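Local coordinates for hypothetical protein TTHA1785 (Thermus thermophilus, PDB 2EPG) that probably joins RNA ends as a GTP- and manganese-dependent ligase of the RtcB family, at residues E224-E229 and V476-P481. Sequence-based numbering, arbitrary orientation.
Sequences EVYDEE and VARLRP
The carbonyl oxygen of Val476 takes two backbone N-H groups as the chain of 224-229 leaves its strand. Tyr226 N donates to Val476 O at 2.8 Å, and Asp227 N adds a weak, longer bond of 3.4 Å to the same Val476 O. Two residues further along each strand, beyond the Val225-Ala477 pair, Arg478 N bonds to Glu224 O at 3.0 Å, and Ala477 CA adds a 3.3 Å C-H...O contact to Glu224 O. Glu224 with Arg478 is thus an antiparallel hydrogen-bonded pair, and Val225 with Ala477 the non-hydrogen-bonded pair beside it; alanine's single methyl fits close to the neighbouring strand, 3.4 Å from Ala477 CB to Glu224 O.

The side chains of Glu224 and Arg478 share one face of the sheet, where Tyr226 joins them. With CG anti to its carbonyl carbon (chi1 -52°), Tyr226 lays its ring along the 476-481 backbone, an edge toward Ala477 N; tyrosine is long enough to span from there to Arg478 CB and the carboxylate. Tyr226 OH donates to the anti lone pair of Glu224 OE1 at 2.8 Å, steadying it. Glu224 OE1 in turn sits 3.5 Å above one face of the Arg478 guanidinium, so their long salt bridge is one of charge alone. The arginine's NE instead pairs with Asp223, and Tyr390 makes a cation-pi contact with it. The Arg478 side chain lies about 6 Å from that of Ser391, predicted to bind GMP, so this pairing borders the probable nucleotide site.

Strand 474-486 is flanked here by strands 216-225 and 391-395, and Val476 and Ala477 form a classic beta bulge opposite Val393. Asp227, its carboxylate suitably short, N-caps helix 228-234 through OD2 to Ala230 N; branched Val225 and Val476 both pack on that helix at Ala231.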
ATOM      1  N   GLU A 224       2.379  22.224  -1.443  1.00 33.39           N
ATOM      2  CA  GLU A 224       1.163  22.748  -0.853  1.00 35.00           C
ATOM      3  C   GLU A 224       0.853  22.064   0.474  1.00 34.50           C
ATOM      4  O   GLU A 224       1.025  20.849   0.616  1.00 33.27           O
ATOM      5  CB  GLU A 224      -0.002  22.565  -1.834  1.00 40.07           C
ATOM      6  CG  GLU A 224      -1.126  23.574  -1.667  1.00 47.25           C
ATOM      7  CD  GLU A 224      -1.826  23.894  -2.984  1.00 51.42           C
ATOM      8  OE1 GLU A 224      -2.591  23.035  -3.483  1.00 53.40           O
ATOM      9  OE2 GLU A 224      -1.596  25.005  -3.521  1.00 53.29           O
ATOM     10  N   VAL A 225       0.417  22.852   1.451  1.00 32.42           N
ATOM     11  CA  VAL A 225       0.056  22.315   2.753  1.00 33.60           C
ATOM     12  C   VAL A 225      -1.407  22.673   3.006  1.00 34.44           C
ATOM     13  O   VAL A 225      -1.773  23.849   2.963  1.00 35.43           O
ATOM     14  CB  VAL A 225       0.942  22.897   3.871  1.00 33.64           C
ATOM     15  CG1 VAL A 225       0.381  22.509   5.229  1.00 30.83           C
ATOM     16  CG2 VAL A 225       2.377  22.374   3.717  1.00 34.40           C
ATOM     17  N   TYR A 226      -2.230  21.659   3.263  1.00 32.79           N
ATOM     18  CA  TYR A 226      -3.660  21.844   3.489  1.00 34.51           C
ATOM     19  C   TYR A 226      -4.097  21.838   4.944  1.00 34.94           C
ATOM     20  O   TYR A 226      -5.048  22.524   5.316  1.00 36.46           O
ATOM     21  CB  TYR A 226      -4.452  20.767   2.743  1.00 34.73           C
ATOM     22  CG  TYR A 226      -4.098  20.663   1.290  1.00 35.19           C
ATOM     23  CD1 TYR A 226      -3.366  19.574   0.811  1.00 38.07           C
ATOM     24  CD2 TYR A 226      -4.459  21.665   0.395  1.00 35.69           C
ATOM     25  CE1 TYR A 226      -3.001  19.489  -0.520  1.00 36.91           C
ATOM     26  CE2 TYR A 226      -4.101  21.590  -0.941  1.00 37.34           C
ATOM     27  CZ  TYR A 226      -3.369  20.501  -1.392  1.00 38.55           C
ATOM     28  OH  TYR A 226      -2.997  20.420  -2.712  1.00 39.23           O
ATOM     29  N   ASP A 227      -3.436  21.040   5.770  1.00 35.14           N
ATOM     30  CA  ASP A 227      -3.795  20.989   7.178  1.00 35.07           C
ATOM     31  C   ASP A 227      -2.544  21.303   7.961  1.00 35.30           C
ATOM     32  O   ASP A 227      -1.643  20.477   8.068  1.00 34.40           O
ATOM     33  CB  ASP A 227      -4.303  19.609   7.568  1.00 35.68           C
ATOM     34  CG  ASP A 227      -5.060  19.626   8.875  1.00 34.52           C
ATOM     35  OD1 ASP A 227      -6.288  19.808   8.831  1.00 37.82           O
ATOM     36  OD2 ASP A 227      -4.440  19.481   9.946  1.00 34.46           O
ATOM     37  N   GLU A 228      -2.498  22.507   8.511  1.00 37.03           N
ATOM     38  CA  GLU A 228      -1.346  22.966   9.255  1.00 37.81           C
ATOM     39  C   GLU A 228      -1.063  22.110  10.481  1.00 37.06           C
ATOM     40  O   GLU A 228       0.094  21.808  10.777  1.00 37.53           O
ATOM     41  CB  GLU A 228      -1.553  24.428   9.657  1.00 41.93           C
ATOM     42  CG  GLU A 228      -0.274  25.243   9.663  1.00 48.38           C
ATOM     43  CD  GLU A 228       0.459  25.164   8.329  1.00 51.44           C
ATOM     44  OE1 GLU A 228      -0.073  25.699   7.327  1.00 51.77           O
ATOM     45  OE2 GLU A 228       1.558  24.552   8.289  1.00 52.27           O
ATOM     46  N   GLU A 229      -2.111  21.707  11.190  1.00 35.55           N
ATOM     47  CA  GLU A 229      -1.929  20.897  12.390  1.00 35.18           C
ATOM     48  C   GLU A 229      -1.364  19.506  12.080  1.00 33.08           C
ATOM     49  O   GLU A 229      -0.443  19.048  12.742  1.00 32.29           O
ATOM     50  CB  GLU A 229      -3.249  20.737  13.147  1.00 36.79           C
ATOM     51  CG  GLU A 229      -3.103  19.799  14.340  1.00 41.91           C
ATOM     52  CD  GLU A 229      -4.429  19.347  14.929  1.00 46.07           C
ATOM     53  OE1 GLU A 229      -5.302  18.860  14.170  1.00 47.04           O
ATOM     54  OE2 GLU A 229      -4.590  19.463  16.162  1.00 48.17           O
ATOM     55  N   VAL A 476      -3.557  16.584   3.749  1.00 26.90           N
ATOM     56  CA  VAL A 476      -2.519  17.205   4.547  1.00 25.24           C
ATOM     57  C   VAL A 476      -1.541  17.957   3.667  1.00 26.06           C
ATOM     58  O   VAL A 476      -1.250  19.122   3.920  1.00 24.97           O
ATOM     59  CB  VAL A 476      -1.755  16.167   5.382  1.00 25.24           C
ATOM     60  CG1 VAL A 476      -0.662  16.867   6.189  1.00 21.24           C
ATOM     61  CG2 VAL A 476      -2.737  15.416   6.284  1.00 20.71           C
ATOM     62  N   ALA A 477      -1.027  17.303   2.628  1.00 27.33           N
ATOM     63  CA  ALA A 477      -0.083  17.982   1.739  1.00 27.80           C
ATOM     64  C   ALA A 477      -0.018  17.371   0.362  1.00 27.39           C
ATOM     65  O   ALA A 477      -0.522  16.271   0.133  1.00 25.39           O
ATOM     66  CB  ALA A 477       1.324  18.004   2.368  1.00 26.03           C
ATOM     67  N   ARG A 478       0.599  18.109  -0.559  1.00 28.06           N
ATOM     68  CA  ARG A 478       0.781  17.653  -1.925  1.00 28.71           C
ATOM     69  C   ARG A 478       2.261  17.730  -2.217  1.00 29.23           C
ATOM     70  O   ARG A 478       2.932  18.668  -1.790  1.00 29.87           O
ATOM     71  CB  ARG A 478       0.011  18.514  -2.932  1.00 27.49           C
ATOM     72  CG  ARG A 478       0.117  17.957  -4.343  1.00 28.28           C
ATOM     73  CD  ARG A 478      -0.754  18.723  -5.330  1.00 33.90           C
ATOM     74  NE  ARG A 478      -0.248  20.066  -5.585  1.00 36.70           N
ATOM     75  CZ  ARG A 478      -0.956  21.022  -6.173  1.00 39.60           C
ATOM     76  NH1 ARG A 478      -0.427  22.219  -6.375  1.00 40.02           N
ATOM     77  NH2 ARG A 478      -2.205  20.780  -6.544  1.00 40.99           N
ATOM     78  N   LEU A 479       2.747  16.738  -2.958  1.00 28.00           N
ATOM     79  CA  LEU A 479       4.149  16.594  -3.304  1.00 29.72           C
ATOM     80  C   LEU A 479       4.359  16.619  -4.824  1.00 31.30           C
ATOM     81  O   LEU A 479       3.662  15.923  -5.563  1.00 29.91           O
ATOM     82  CB  LEU A 479       4.664  15.249  -2.760  1.00 28.44           C
ATOM     83  CG  LEU A 479       4.906  14.964  -1.268  1.00 30.70           C
ATOM     84  CD1 LEU A 479       4.292  16.009  -0.381  1.00 28.65           C
ATOM     85  CD2 LEU A 479       4.405  13.557  -0.943  1.00 28.60           C
ATOM     86  N   ARG A 480       5.333  17.402  -5.279  1.00 31.23           N
ATOM     87  CA  ARG A 480       5.640  17.488  -6.702  1.00 32.35           C
ATOM     88  C   ARG A 480       7.008  16.834  -6.946  1.00 31.36           C
ATOM     89  O   ARG A 480       7.974  17.101  -6.232  1.00 32.42           O
ATOM     90  CB  ARG A 480       5.640  18.957  -7.135  1.00 36.02           C
ATOM     91  CG  ARG A 480       5.782  19.151  -8.632  1.00 39.77           C
ATOM     92  CD  ARG A 480       5.333  20.537  -9.076  1.00 40.93           C
ATOM     93  NE  ARG A 480       5.328  20.612 -10.531  1.00 43.82           N
ATOM     94  CZ  ARG A 480       6.428  20.605 -11.277  1.00 47.52           C
ATOM     95  NH1 ARG A 480       6.334  20.663 -12.601  1.00 50.12           N
ATOM     96  NH2 ARG A 480       7.628  20.567 -10.701  1.00 49.60           N
ATOM     97  N   PRO A 481       7.105  15.957  -7.953  1.00 32.57           N
ATOM     98  CA  PRO A 481       8.368  15.274  -8.264  1.00 33.60           C
ATOM     99  C   PRO A 481       9.421  16.131  -8.957  1.00 34.94           C
ATOM    100  O   PRO A 481       9.090  17.024  -9.735  1.00 34.60           O
ATOM    101  CB  PRO A 481       7.920  14.114  -9.146  1.00 33.42           C
ATOM    102  CG  PRO A 481       6.775  14.710  -9.902  1.00 34.51           C
ATOM    103  CD  PRO A 481       6.023  15.499  -8.847  1.00 34.27           C
TER